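Local coordinates for protein putative DsbA oxidoreductase SCO1869 (Streptomyces coelicolor A3, PDB 3GL5) that probably acts as a thiol-disulfide oxidoreductase of the DsbA family, although its physiological role has not been established, at residues V18-A21 and R22-A26. Numbering follows the deposited sequence.
Sequences VGKA and RFEKA
Lys-20 and Glu-24, one helical turn apart, form a salt bridge: NZ lies 2.6 Å from OE2, on the syn lone pair of that oxygen. With CG anti to the backbone N (chi1 176°), Lys-20 CG passes 3.2 Å from Glu-24 OE2, and the bends at chi3 and chi4 turn NZ back onto the same oxygen. A water donates to Glu-24 OE1 at 2.7 Å. Glu-117 and Asp-121 also pair with Lys-20 NZ, so three carboxylates gather around one ammonium group. A glutamine in place of Glu-24 would probably lose the charge pairing on this side and leave Lys-20 to its other two acidic mates.

By van der Waals contact, Val-18 CG1 lies over one face of the Arg-22 guanidinium, toward its rim, 3.9 Å from Arg-22 CZ. Arg-22 NH2 hydrogen-bonds to Gln-82 and NE forms a salt bridge with Glu-86. Phe-23 packs on Val-5, Ile-7 and Val-38.

Backbone hydrogen bonds tie each turn to the next, Arg-22 N to Val-18 O (3.1 Å) through Lys-25 N to Ala-21 O (2.9 Å). This i to i+4 pattern belongs to helix 14-28, whose start carries the CxxC disulfide Cys-13–Cys-16 and which crosses between parallel strands 3-9 and 36-42 in the beta-alpha-beta unit of the thioredoxin fold.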
ATOM      1  N   VAL A  18      15.871  13.757   9.758  1.00 24.19           N
ATOM      2  CA  VAL A  18      15.314  14.649  10.782  1.00 24.43           C
ATOM      3  C   VAL A  18      13.792  14.832  10.592  1.00 26.02           C
ATOM      4  O   VAL A  18      13.031  14.733  11.572  1.00 25.68           O
ATOM      5  CB  VAL A  18      16.077  16.041  10.877  1.00 23.79           C
ATOM      6  CG1 VAL A  18      15.562  16.882  12.016  1.00 21.40           C
ATOM      7  CG2 VAL A  18      17.569  15.808  11.119  1.00 24.94           C
ATOM      8  N   GLY A  19      13.353  15.071   9.351  1.00 25.49           N
ATOM      9  CA  GLY A  19      11.917  15.260   9.071  1.00 27.05           C
ATOM     10  C   GLY A  19      11.020  14.057   9.339  1.00 27.75           C
ATOM     11  O   GLY A  19       9.800  14.193   9.636  1.00 29.17           O
ATOM     12  N   LYS A  20      11.576  12.862   9.224  1.00 27.50           N
ATOM     13  CA  LYS A  20      10.790  11.686   9.534  1.00 26.91           C
ATOM     14  C   LYS A  20      10.406  11.705  11.033  1.00 26.68           C
ATOM     15  O   LYS A  20       9.255  11.475  11.401  1.00 26.04           O
ATOM     16  CB  LYS A  20      11.548  10.395   9.204  1.00 26.96           C
ATOM     17  CG  LYS A  20      10.714   9.135   9.632  1.00 27.44           C
ATOM     18  CD  LYS A  20      11.153   7.910   8.884  1.00 30.69           C
ATOM     19  CE  LYS A  20      11.952   7.043   9.747  1.00 34.11           C
ATOM     20  NZ  LYS A  20      11.009   6.330  10.670  1.00 36.31           N
ATOM     21  N   ALA A  21      11.385  12.023  11.878  1.00 26.89           N
ATOM     22  CA  ALA A  21      11.183  12.043  13.329  1.00 26.34           C
ATOM     23  C   ALA A  21      10.223  13.159  13.715  1.00 26.44           C
ATOM     24  O   ALA A  21       9.352  12.981  14.600  1.00 26.35           O
ATOM     25  CB  ALA A  21      12.504  12.208  14.042  1.00 26.42           C
ATOM     26  N   ARG A  22      10.355  14.303  13.044  1.00 25.90           N
ATOM     27  CA  ARG A  22       9.467  15.442  13.307  1.00 25.98           C
ATOM     28  C   ARG A  22       8.007  15.110  12.965  1.00 26.34           C
ATOM     29  O   ARG A  22       7.094  15.434  13.722  1.00 26.30           O
ATOM     30  CB  ARG A  22       9.948  16.706  12.582  1.00 24.75           C
ATOM     31  CG  ARG A  22      10.819  17.519  13.425  1.00 25.24           C
ATOM     32  CD  ARG A  22      11.422  18.696  12.708  1.00 24.76           C
ATOM     33  NE  ARG A  22      12.641  19.151  13.373  1.00 22.05           N
ATOM     34  CZ  ARG A  22      13.439  20.098  12.880  1.00 24.84           C
ATOM     35  NH1 ARG A  22      13.170  20.664  11.721  1.00 26.76           N
ATOM     36  NH2 ARG A  22      14.531  20.464  13.523  1.00 25.72           N
ATOM     37  N   PHE A  23       7.815  14.445  11.828  1.00 26.36           N
ATOM     38  CA  PHE A  23       6.510  14.019  11.407  1.00 26.50           C
ATOM     39  C   PHE A  23       5.915  13.029  12.382  1.00 27.26           C
ATOM     40  O   PHE A  23       4.707  13.089  12.675  1.00 26.74           O
ATOM     41  CB  PHE A  23       6.540  13.356  10.032  1.00 25.51           C
ATOM     42  CG  PHE A  23       5.233  12.741   9.672  1.00 26.90           C
ATOM     43  CD1 PHE A  23       4.167  13.540   9.280  1.00 26.02           C
ATOM     44  CD2 PHE A  23       5.032  11.370   9.833  1.00 27.65           C
ATOM     45  CE1 PHE A  23       2.940  12.989   9.006  1.00 26.12           C
ATOM     46  CE2 PHE A  23       3.795  10.796   9.562  1.00 25.80           C
ATOM     47  CZ  PHE A  23       2.756  11.594   9.128  1.00 26.12           C
ATOM     48  N   GLU A  24       6.733  12.080  12.832  1.00 27.91           N
ATOM     49  CA  GLU A  24       6.230  11.034  13.693  1.00 29.77           C
ATOM     50  C   GLU A  24       5.814  11.641  15.030  1.00 30.49           C
ATOM     51  O   GLU A  24       4.750  11.314  15.617  1.00 30.44           O
ATOM     52  CB  GLU A  24       7.293   9.964  13.884  1.00 29.96           C
ATOM     53  CG  GLU A  24       7.372   8.977  12.710  1.00 33.42           C
ATOM     54  CD  GLU A  24       8.641   8.135  12.713  1.00 37.31           C
ATOM     55  OE1 GLU A  24       9.424   8.173  13.691  1.00 40.14           O
ATOM     56  OE2 GLU A  24       8.886   7.443  11.707  1.00 41.19           O
ATOM     57  N   LYS A  25       6.641  12.568  15.496  1.00 30.40           N
ATOM     58  CA  LYS A  25       6.312  13.278  16.710  1.00 31.14           C
ATOM     59  C   LYS A  25       4.954  13.992  16.538  1.00 30.22           C
ATOM     60  O   LYS A  25       4.108  13.897  17.402  1.00 28.96           O
ATOM     61  CB  LYS A  25       7.461  14.206  17.119  1.00 31.13           C
ATOM     62  CG  LYS A  25       7.058  15.300  18.091  1.00 34.69           C
ATOM     63  CD  LYS A  25       8.210  16.263  18.402  1.00 37.32           C
ATOM     64  CE  LYS A  25       8.737  15.999  19.790  1.00 39.32           C
ATOM     65  NZ  LYS A  25       9.192  17.255  20.512  1.00 43.86           N
ATOM     66  N   ALA A  26       4.737  14.649  15.402  1.00 29.69           N
ATOM     67  CA  ALA A  26       3.471  15.342  15.135  1.00 30.06           C
ATOM     68  C   ALA A  26       2.310  14.351  15.045  1.00 30.90           C
ATOM     69  O   ALA A  26       1.177  14.625  15.506  1.00 32.20           O
ATOM     70  CB  ALA A  26       3.572  16.128  13.843  1.00 30.11           C
TER
HETATM   71  O   HOH W   1      12.030   8.709  13.021  1.00 40.71           O